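Local coordinates for cytochrome P450 (Novosphingobium aromaticivorans, PDB 3OFT), which is a cytochrome P450, a haem-thiolate protein with the largely helical P450 fold that holds iron protoporphyrin IX in its interior, at residues Arg328-Pro332 and Ile333-Thr337; Ala342-Cys345 and Val346-Leu350. All blocks are in the same frame, centred on the assembly; numbering follows the deposited sequence.

Contact 1 (328-337) and contact 2 (342-350) follow each other along the chain, their centres about 13 Å apart. Both draw on the long connection between helix 309-312 and helix 348-365; contact 2 runs on into the first turn of the latter. Contact 1 lies nearer the surface, beside helix 267-277, whereas contact 2 is buried beneath the haem. They touch directly: Ile333 CG1 packs on Arg344 CD at 3.6 Å, and Arg344 also reaches the backbone of Pro332. Thr337 brings contact 1 to the edge of the porphyrin and Cys345 of contact 2 ligates its iron, so one continuous connection leads from the outer meander to the proximal haem site.

Contact 1: residues Arg328-Pro332 and Ile333-Thr337; sequences RGLAP and IRHTT. With HEM (protoporphyrin IX containing Fe), chain D.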
ATOM      1  N   ARG A 328      -6.866 -22.432  -2.416  1.00 13.89           N
ATOM      2  CA  ARG A 328      -6.053 -22.237  -1.211  1.00 15.07           C
ATOM      3  C   ARG A 328      -6.872 -22.139   0.075  1.00 16.28           C
ATOM      4  O   ARG A 328      -6.337 -22.391   1.155  1.00 17.30           O
ATOM      5  CB  ARG A 328      -5.216 -20.965  -1.324  1.00 14.04           C
ATOM      6  CG  ARG A 328      -4.196 -21.012  -2.467  1.00 14.64           C
ATOM      7  CD  ARG A 328      -3.238 -19.800  -2.398  1.00 12.77           C
ATOM      8  NE  ARG A 328      -2.365 -19.788  -3.559  1.00  9.16           N
ATOM      9  CZ  ARG A 328      -1.187 -20.410  -3.615  1.00 10.24           C
ATOM     10  NH1 ARG A 328      -0.699 -21.061  -2.568  1.00  9.83           N
ATOM     11  NH2 ARG A 328      -0.467 -20.341  -4.715  1.00 11.20           N
ATOM     12  N   GLY A 329      -8.121 -21.698  -0.013  1.00 15.73           N
ATOM     13  CA  GLY A 329      -8.943 -21.557   1.200  1.00 17.27           C
ATOM     14  C   GLY A 329      -8.275 -20.637   2.225  1.00 18.71           C
ATOM     15  O   GLY A 329      -8.309 -20.877   3.439  1.00 18.38           O
ATOM     16  N   LEU A 330      -7.625 -19.589   1.730  1.00 18.33           N
ATOM     17  CA  LEU A 330      -6.766 -18.745   2.563  1.00 18.31           C
ATOM     18  C   LEU A 330      -7.468 -17.437   2.872  1.00 17.47           C
ATOM     19  O   LEU A 330      -7.660 -16.639   1.956  1.00 18.01           O
ATOM     20  CB  LEU A 330      -5.518 -18.433   1.744  1.00 18.59           C
ATOM     21  CG  LEU A 330      -4.092 -18.610   2.261  1.00 21.81           C
ATOM     22  CD1 LEU A 330      -3.237 -17.434   1.775  1.00 19.30           C
ATOM     23  CD2 LEU A 330      -3.939 -18.872   3.770  1.00 20.08           C
ATOM     24  N   ALA A 331      -7.884 -17.191   4.120  1.00 16.90           N
ATOM     25  CA  ALA A 331      -8.373 -15.845   4.468  1.00 17.05           C
ATOM     26  C   ALA A 331      -7.262 -14.767   4.261  1.00 15.89           C
ATOM     27  O   ALA A 331      -6.071 -15.024   4.559  1.00 16.24           O
ATOM     28  CB  ALA A 331      -8.917 -15.804   5.921  1.00 16.78           C
ATOM     29  N   PRO A 332      -7.641 -13.575   3.756  1.00 16.09           N
ATOM     30  CA  PRO A 332      -6.635 -12.531   3.482  1.00 15.52           C
ATOM     31  C   PRO A 332      -5.779 -12.185   4.721  1.00 13.26           C
ATOM     32  O   PRO A 332      -4.618 -11.879   4.589  1.00 12.16           O
ATOM     33  CB  PRO A 332      -7.492 -11.348   3.068  1.00 16.57           C
ATOM     34  CG  PRO A 332      -8.642 -12.032   2.312  1.00 17.52           C
ATOM     35  CD  PRO A 332      -8.965 -13.199   3.214  1.00 16.60           C
ATOM     36  N   ILE A 333      -6.367 -12.255   5.909  1.00 12.89           N
ATOM     37  CA  ILE A 333      -5.620 -12.025   7.151  1.00 13.50           C
ATOM     38  C   ILE A 333      -4.449 -12.980   7.354  1.00 12.82           C
ATOM     39  O   ILE A 333      -3.490 -12.634   8.058  1.00 12.19           O
ATOM     40  CB  ILE A 333      -6.606 -11.944   8.384  1.00 14.74           C
ATOM     41  CG1 ILE A 333      -6.044 -11.048   9.509  1.00 15.47           C
ATOM     42  CG2 ILE A 333      -7.043 -13.313   8.832  1.00 15.00           C
ATOM     43  CD1 ILE A 333      -7.127 -10.502  10.454  1.00 20.31           C
ATOM     44  N   ARG A 334      -4.480 -14.161   6.720  1.00 12.74           N
ATOM     45  CA  ARG A 334      -3.411 -15.146   6.915  1.00 13.22           C
ATOM     46  C   ARG A 334      -2.148 -14.855   6.113  1.00 12.43           C
ATOM     47  O   ARG A 334      -1.107 -15.464   6.349  1.00 11.39           O
ATOM     48  CB  ARG A 334      -3.898 -16.571   6.658  1.00 15.24           C
ATOM     49  CG  ARG A 334      -4.721 -17.091   7.868  1.00 22.36           C
ATOM     50  CD  ARG A 334      -5.338 -18.445   7.592  1.00 31.95           C
ATOM     51  NE  ARG A 334      -4.350 -19.526   7.610  1.00 37.73           N
ATOM     52  CZ  ARG A 334      -4.536 -20.743   7.085  1.00 39.75           C
ATOM     53  NH1 ARG A 334      -5.673 -21.051   6.471  1.00 40.88           N
ATOM     54  NH2 ARG A 334      -3.574 -21.654   7.171  1.00 40.23           N
ATOM     55  N   HIS A 335      -2.225 -13.925   5.174  1.00  9.94           N
ATOM     56  CA  HIS A 335      -0.988 -13.478   4.538  1.00  9.19           C
ATOM     57  C   HIS A 335      -0.732 -12.019   4.941  1.00  8.47           C
ATOM     58  O   HIS A 335      -1.429 -11.467   5.808  1.00  7.75           O
ATOM     59  CB  HIS A 335      -1.000 -13.709   3.011  1.00  7.64           C
ATOM     60  CG  HIS A 335      -2.089 -12.966   2.286  1.00  8.07           C
ATOM     61  ND1 HIS A 335      -2.014 -11.623   2.003  1.00 11.62           N
ATOM     62  CD2 HIS A 335      -3.241 -13.401   1.734  1.00  9.64           C
ATOM     63  CE1 HIS A 335      -3.112 -11.244   1.364  1.00 14.42           C
ATOM     64  NE2 HIS A 335      -3.852 -12.314   1.150  1.00 10.94           N
ATOM     65  N   THR A 336       0.279 -11.423   4.339  1.00  7.99           N
ATOM     66  CA  THR A 336       0.858 -10.193   4.895  1.00  8.71           C
ATOM     67  C   THR A 336       0.729  -8.992   3.963  1.00  7.39           C
ATOM     68  O   THR A 336       1.332  -7.948   4.216  1.00  8.16           O
ATOM     69  CB  THR A 336       2.295 -10.498   5.410  1.00  8.88           C
ATOM     70  OG1 THR A 336       2.212 -11.548   6.394  1.00  9.98           O
ATOM     71  CG2 THR A 336       2.931  -9.302   6.099  1.00 10.14           C
ATOM     72  N   THR A 337      -0.095  -9.094   2.902  1.00  7.97           N
ATOM     73  CA  THR A 337      -0.235  -7.942   1.980  1.00  7.31           C
ATOM     74  C   THR A 337      -0.645  -6.666   2.749  1.00  8.16           C
ATOM     75  O   THR A 337      -0.126  -5.573   2.472  1.00  6.24           O
ATOM     76  CB  THR A 337      -1.232  -8.209   0.827  1.00  8.51           C
ATOM     77  OG1 THR A 337      -0.739  -9.311   0.066  1.00  8.02           O
ATOM     78  CG2 THR A 337      -1.340  -6.956  -0.095  1.00  6.92           C
TER
HETATM   79  CHA HEM D 417      -1.716   0.252   7.307  1.00  2.48           C
HETATM   80  CHB HEM D 417      -1.025  -1.892   2.991  1.00  5.96           C
HETATM   81  CHC HEM D 417      -4.779   0.560   1.203  1.00  5.36           C
HETATM   82  CHD HEM D 417      -4.773   3.384   5.093  1.00  8.21           C
HETATM   83  C1A HEM D 417      -1.266  -0.583   6.302  1.00  5.58           C
HETATM   84  C2A HEM D 417      -0.251  -1.596   6.473  1.00  5.46           C
HETATM   85  C3A HEM D 417      -0.042  -2.202   5.310  1.00  4.72           C
HETATM   86  C4A HEM D 417      -0.908  -1.561   4.319  1.00  6.21           C
HETATM   87  CMA HEM D 417       1.006  -3.319   5.076  1.00  5.72           C
HETATM   88  CAA HEM D 417       0.444  -1.960   7.817  1.00  6.43           C
HETATM   89  CBA HEM D 417       1.570  -0.975   8.037  1.00  6.68           C
HETATM   90  CGA HEM D 417       2.392  -1.306   9.275  1.00  6.78           C
HETATM   91  O1A HEM D 417       3.282  -0.474   9.637  1.00  7.91           O
HETATM   92  O2A HEM D 417       2.214  -2.375   9.939  1.00  8.19           O
HETATM   93  C1B HEM D 417      -1.995  -1.431   2.111  1.00  5.61           C
HETATM   94  C2B HEM D 417      -2.217  -1.905   0.769  1.00  4.66           C
HETATM   95  C3B HEM D 417      -3.269  -1.212   0.290  1.00  5.25           C
HETATM   96  C4B HEM D 417      -3.717  -0.295   1.321  1.00  5.27           C
HETATM   97  CMB HEM D 417      -1.377  -3.003   0.090  1.00  3.95           C
HETATM   98  CAB HEM D 417      -3.964  -1.232  -1.074  1.00  8.63           C
HETATM   99  CBB HEM D 417      -3.549  -1.992  -2.104  1.00 14.94           C
HETATM  100  C1C HEM D 417      -5.151   1.554   2.059  1.00  7.61           C
HETATM  101  C2C HEM D 417      -6.266   2.479   1.902  1.00  8.68           C
HETATM  102  C3C HEM D 417      -6.224   3.287   2.998  1.00 12.06           C
HETATM  103  C4C HEM D 417      -5.179   2.830   3.885  1.00  7.84           C
HETATM  104  CMC HEM D 417      -7.231   2.517   0.674  1.00 10.19           C
HETATM  105  CAC HEM D 417      -7.153   4.448   3.431  1.00 14.60           C
HETATM  106  CBC HEM D 417      -7.768   5.238   2.558  1.00 21.62           C
HETATM  107  C1D HEM D 417      -3.997   2.798   6.039  1.00  6.67           C
HETATM  108  C2D HEM D 417      -3.809   3.332   7.381  1.00  7.59           C
HETATM  109  C3D HEM D 417      -2.898   2.331   8.067  1.00  4.94           C
HETATM  110  C4D HEM D 417      -2.576   1.320   7.099  1.00  5.27           C
HETATM  111  CMD HEM D 417      -4.463   4.619   7.997  1.00  5.24           C
HETATM  112  CAD HEM D 417      -2.420   2.457   9.543  1.00  6.71           C
HETATM  113  CBD HEM D 417      -3.270   1.459  10.347  1.00  5.13           C
HETATM  114  CGD HEM D 417      -2.670   1.444  11.758  1.00  9.47           C
HETATM  115  O1D HEM D 417      -1.526   1.891  11.980  1.00  7.95           O
HETATM  116  O2D HEM D 417      -3.304   0.931  12.686  1.00 11.02           O
HETATM  117  NA  HEM D 417      -1.666  -0.602   4.964  1.00  6.44           N
HETATM  118  NB  HEM D 417      -2.961  -0.492   2.410  1.00  5.60           N
HETATM  119  NC  HEM D 417      -4.553   1.770   3.291  1.00  7.35           N
HETATM  120  ND  HEM D 417      -3.243   1.637   5.906  1.00  4.72           N
HETATM  121 FE   HEM D 417      -3.158   0.531   4.168  1.00  8.33          FE
HETATM  122  O   HOH W   1      -7.692 -19.470   5.812  1.00 28.11           O
HETATM  123  O   HOH W   2      -1.540   2.135   3.443  1.00 12.50           O
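Ile333 opens the second half of this tight local turn, its CG2 4.3 Å from Ala331 CB. Next comes Arg334, whose backbone N donates to Ala331 O at 2.8 Å, the first of two successive bonds of the 3-10 turn. Its side chain doubles back along the incoming chain. A bend at chi3 (73°) swings the guanidinium over Leu330, whose CD2 lies 3.7 Å above one face, towards the rim. In the plane of that group, Arg334 NH1 donates to a water at 2.6 Å; the same water bridges Gly329 O and Ala331 N, tying the arginine to the backbone. His335 turns inward. Its backbone N makes the second bond, to Pro332 O, and chi1 of 61° wedges CG between backbone N and carbonyl carbon, which brings the ring up against the same oxygen: Pro332 O sits 3.4 Å above the His335 ring plane, over its centre. Leu330 CD1 meets the ring edge at CD2 (4.0 Å). Thr337 N donates to His335 ND1 at 3.3 Å in an almost straight bond (168°) lying in the ring plane, which fixes the ring's rotation. Thr337 O ends 3.6 Å from haem CMA. Arg328 pairs with Glu273 and His335 packs on Arg276, the two charged residues of the ExxR motif in helix 267-277: this is the P450 meander, joined to the ExxR helix just ahead of the haem-binding loop.

Contact 2: residues Ala342-Cys345 and Val346-Leu350; sequences AHRC and VGAGL. With HEM (protoporphyrin IX containing Fe), chain D.
Cys345 and Ala348 close a type I turn, with Ala348 N donating to Cys345 O at 3.2 Å. This is the tight part. Cys345 SG, anti to its own backbone N (chi1 -170°), reaches the haem iron at 2.3 Å, with water 2 on the other face of the porphyrin. Gly347, at the N-cap of helix 348-365, has no side chain and passes close beneath the pyrrole carrying C2C; its N lies 3.2 Å from Cys345 SG. Val346 CG2 presses on the methyl HEM CMD at 3.5 Å, and Val346 also packs on Arg98, Val101 and Met102 of helix 91-104. At the propionate end, His343 ND1 donates to HEM O1D at 2.7 Å, almost straight (171°) and in the ring plane. The looser side faces away from the haem: the extended Arg344 chain, partly exposed, merely brushes Ala348 CB with NH1 at 4.0 Å. Met338 to Gly347 follow the P450 haem-binding signature, with methionine at the usual phenylalanine position. The backbone amide beside the sulfur and the start of the helix would probably draw electron density from it, tempering its donation to iron.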
ATOM      1  N   ALA A 342      -1.714  -5.620  15.243  1.00  8.44           N
ATOM      2  CA  ALA A 342      -2.438  -4.416  15.685  1.00  8.56           C
ATOM      3  C   ALA A 342      -2.565  -3.355  14.590  1.00  7.75           C
ATOM      4  O   ALA A 342      -3.551  -2.680  14.545  1.00  7.57           O
ATOM      5  CB  ALA A 342      -1.735  -3.805  16.865  1.00 10.18           C
ATOM      6  N   HIS A 343      -1.551  -3.215  13.735  1.00  6.66           N
ATOM      7  CA  HIS A 343      -1.528  -2.136  12.736  1.00  8.13           C
ATOM      8  C   HIS A 343      -2.082  -2.568  11.374  1.00  8.39           C
ATOM      9  O   HIS A 343      -1.992  -1.815  10.389  1.00  8.51           O
ATOM     10  CB  HIS A 343      -0.091  -1.593  12.561  1.00  9.12           C
ATOM     11  CG  HIS A 343       0.392  -0.724  13.693  1.00  8.30           C
ATOM     12  ND1 HIS A 343       0.140   0.631  13.750  1.00  7.92           N
ATOM     13  CD2 HIS A 343       1.151  -1.011  14.788  1.00 10.16           C
ATOM     14  CE1 HIS A 343       0.700   1.140  14.831  1.00 10.11           C
ATOM     15  NE2 HIS A 343       1.324   0.168  15.478  1.00  7.95           N
ATOM     16  N   ARG A 344      -2.657  -3.768  11.302  1.00  8.01           N
ATOM     17  CA  ARG A 344      -3.137  -4.284   9.980  1.00  8.12           C
ATOM     18  C   ARG A 344      -4.005  -3.253   9.261  1.00  7.05           C
ATOM     19  O   ARG A 344      -4.914  -2.653   9.855  1.00  7.60           O
ATOM     20  CB  ARG A 344      -3.862  -5.666  10.095  1.00  8.65           C
ATOM     21  CG  ARG A 344      -4.192  -6.288   8.698  1.00  8.12           C
ATOM     22  CD  ARG A 344      -4.626  -7.777   8.745  1.00  9.83           C
ATOM     23  NE  ARG A 344      -4.868  -8.255   7.377  1.00 10.50           N
ATOM     24  CZ  ARG A 344      -6.042  -8.180   6.756  1.00 14.23           C
ATOM     25  NH1 ARG A 344      -7.117  -7.731   7.396  1.00 16.62           N
ATOM     26  NH2 ARG A 344      -6.153  -8.593   5.509  1.00 12.17           N
ATOM     27  N   CYS A 345      -3.756  -3.045   7.961  1.00  7.12           N
ATOM     28  CA  CYS A 345      -4.428  -1.958   7.211  1.00  7.21           C
ATOM     29  C   CYS A 345      -5.910  -1.763   7.550  1.00  8.73           C
ATOM     30  O   CYS A 345      -6.718  -2.673   7.310  1.00  7.99           O
ATOM     31  CB  CYS A 345      -4.332  -2.214   5.695  1.00  8.04           C
ATOM     32  SG  CYS A 345      -4.851  -0.868   4.735  1.00  9.99           S
ATOM     33  N   VAL A 346      -6.266  -0.586   8.075  1.00  7.65           N
ATOM     34  CA  VAL A 346      -7.679  -0.229   8.245  1.00  9.25           C
ATOM     35  C   VAL A 346      -8.411  -0.146   6.928  1.00  9.35           C
ATOM     36  O   VAL A 346      -9.631  -0.246   6.900  1.00  9.40           O
ATOM     37  CB  VAL A 346      -7.884   1.132   8.992  1.00  9.11           C
ATOM     38  CG1 VAL A 346      -7.513   0.964  10.466  1.00 10.08           C
ATOM     39  CG2 VAL A 346      -7.057   2.252   8.380  1.00  9.26           C
ATOM     40  N   GLY A 347      -7.681   0.127   5.843  1.00  9.04           N
ATOM     41  CA  GLY A 347      -8.340   0.192   4.532  1.00  9.56           C
ATOM     42  C   GLY A 347      -8.396  -1.146   3.804  1.00  9.77           C
ATOM     43  O   GLY A 347      -8.608  -1.150   2.588  1.00  9.42           O
ATOM     44  N   ALA A 348      -8.190  -2.262   4.518  1.00  9.71           N
ATOM     45  CA  ALA A 348      -8.065  -3.590   3.883  1.00 10.21           C
ATOM     46  C   ALA A 348      -9.353  -3.912   3.150  1.00 10.21           C
ATOM     47  O   ALA A 348      -9.331  -4.404   2.034  1.00 10.78           O
ATOM     48  CB  ALA A 348      -7.738  -4.705   4.925  1.00 10.54           C
ATOM     49  N   GLY A 349     -10.477  -3.655   3.805  1.00 10.18           N
ATOM     50  CA  GLY A 349     -11.764  -3.835   3.163  1.00 10.98           C
ATOM     51  C   GLY A 349     -11.977  -2.931   1.961  1.00 10.94           C
ATOM     52  O   GLY A 349     -12.453  -3.372   0.904  1.00 10.90           O
ATOM     53  N   LEU A 350     -11.668  -1.652   2.126  1.00 10.71           N
ATOM     54  CA  LEU A 350     -11.818  -0.709   1.027  1.00 10.56           C
ATOM     55  C   LEU A 350     -10.927  -1.051  -0.167  1.00  9.37           C
ATOM     56  O   LEU A 350     -11.380  -0.949  -1.330  1.00  8.92           O
ATOM     57  CB  LEU A 350     -11.551   0.709   1.508  1.00 10.60           C
ATOM     58  CG  LEU A 350     -11.450   1.813   0.448  1.00 13.78           C
ATOM     59  CD1 LEU A 350     -12.790   1.962  -0.262  1.00 16.40           C
ATOM     60  CD2 LEU A 350     -11.044   3.120   1.093  1.00 12.61           C
TER
HETATM   61  CHA HEM D 417      -1.716   0.252   7.307  1.00  2.48           C
HETATM   62  CHB HEM D 417      -1.025  -1.892   2.991  1.00  5.96           C
HETATM   63  CHC HEM D 417      -4.779   0.560   1.203  1.00  5.36           C
HETATM   64  CHD HEM D 417      -4.773   3.384   5.093  1.00  8.21           C
HETATM   65  C1A HEM D 417      -1.266  -0.583   6.302  1.00  5.58           C
HETATM   66  C2A HEM D 417      -0.251  -1.596   6.473  1.00  5.46           C
HETATM   67  C3A HEM D 417      -0.042  -2.202   5.310  1.00  4.72           C
HETATM   68  C4A HEM D 417      -0.908  -1.561   4.319  1.00  6.21           C
HETATM   69  CMA HEM D 417       1.006  -3.319   5.076  1.00  5.72           C
HETATM   70  CAA HEM D 417       0.444  -1.960   7.817  1.00  6.43           C
HETATM   71  CBA HEM D 417       1.570  -0.975   8.037  1.00  6.68           C
HETATM   72  CGA HEM D 417       2.392  -1.306   9.275  1.00  6.78           C
HETATM   73  O1A HEM D 417       3.282  -0.474   9.637  1.00  7.91           O
HETATM   74  O2A HEM D 417       2.214  -2.375   9.939  1.00  8.19           O
HETATM   75  C1B HEM D 417      -1.995  -1.431   2.111  1.00  5.61           C
HETATM   76  C2B HEM D 417      -2.217  -1.905   0.769  1.00  4.66           C
HETATM   77  C3B HEM D 417      -3.269  -1.212   0.290  1.00  5.25           C
HETATM   78  C4B HEM D 417      -3.717  -0.295   1.321  1.00  5.27           C
HETATM   79  CMB HEM D 417      -1.377  -3.003   0.090  1.00  3.95           C
HETATM   80  CAB HEM D 417      -3.964  -1.232  -1.074  1.00  8.63           C
HETATM   81  CBB HEM D 417      -3.549  -1.992  -2.104  1.00 14.94           C
HETATM   82  C1C HEM D 417      -5.151   1.554   2.059  1.00  7.61           C
HETATM   83  C2C HEM D 417      -6.266   2.479   1.902  1.00  8.68           C
HETATM   84  C3C HEM D 417      -6.224   3.287   2.998  1.00 12.06           C
HETATM   85  C4C HEM D 417      -5.179   2.830   3.885  1.00  7.84           C
HETATM   86  CMC HEM D 417      -7.231   2.517   0.674  1.00 10.19           C
HETATM   87  CAC HEM D 417      -7.153   4.448   3.431  1.00 14.60           C
HETATM   88  CBC HEM D 417      -7.768   5.238   2.558  1.00 21.62           C
HETATM   89  C1D HEM D 417      -3.997   2.798   6.039  1.00  6.67           C
HETATM   90  C2D HEM D 417      -3.809   3.332   7.381  1.00  7.59           C
HETATM   91  C3D HEM D 417      -2.898   2.331   8.067  1.00  4.94           C
HETATM   92  C4D HEM D 417      -2.576   1.320   7.099  1.00  5.27           C
HETATM   93  CMD HEM D 417      -4.463   4.619   7.997  1.00  5.24           C
HETATM   94  CAD HEM D 417      -2.420   2.457   9.543  1.00  6.71           C
HETATM   95  CBD HEM D 417      -3.270   1.459  10.347  1.00  5.13           C
HETATM   96  CGD HEM D 417      -2.670   1.444  11.758  1.00  9.47           C
HETATM   97  O1D HEM D 417      -1.526   1.891  11.980  1.00  7.95           O
HETATM   98  O2D HEM D 417      -3.304   0.931  12.686  1.00 11.02           O
HETATM   99  NA  HEM D 417      -1.666  -0.602   4.964  1.00  6.44           N
HETATM  100  NB  HEM D 417      -2.961  -0.492   2.410  1.00  5.60           N
HETATM  101  NC  HEM D 417      -4.553   1.770   3.291  1.00  7.35           N
HETATM  102  ND  HEM D 417      -3.243   1.637   5.906  1.00  4.72           N
HETATM  103 FE   HEM D 417      -3.158   0.531   4.168  1.00  8.33          FE
HETATM  104  O   HOH W   2      -1.540   2.135   3.443  1.00 12.50           O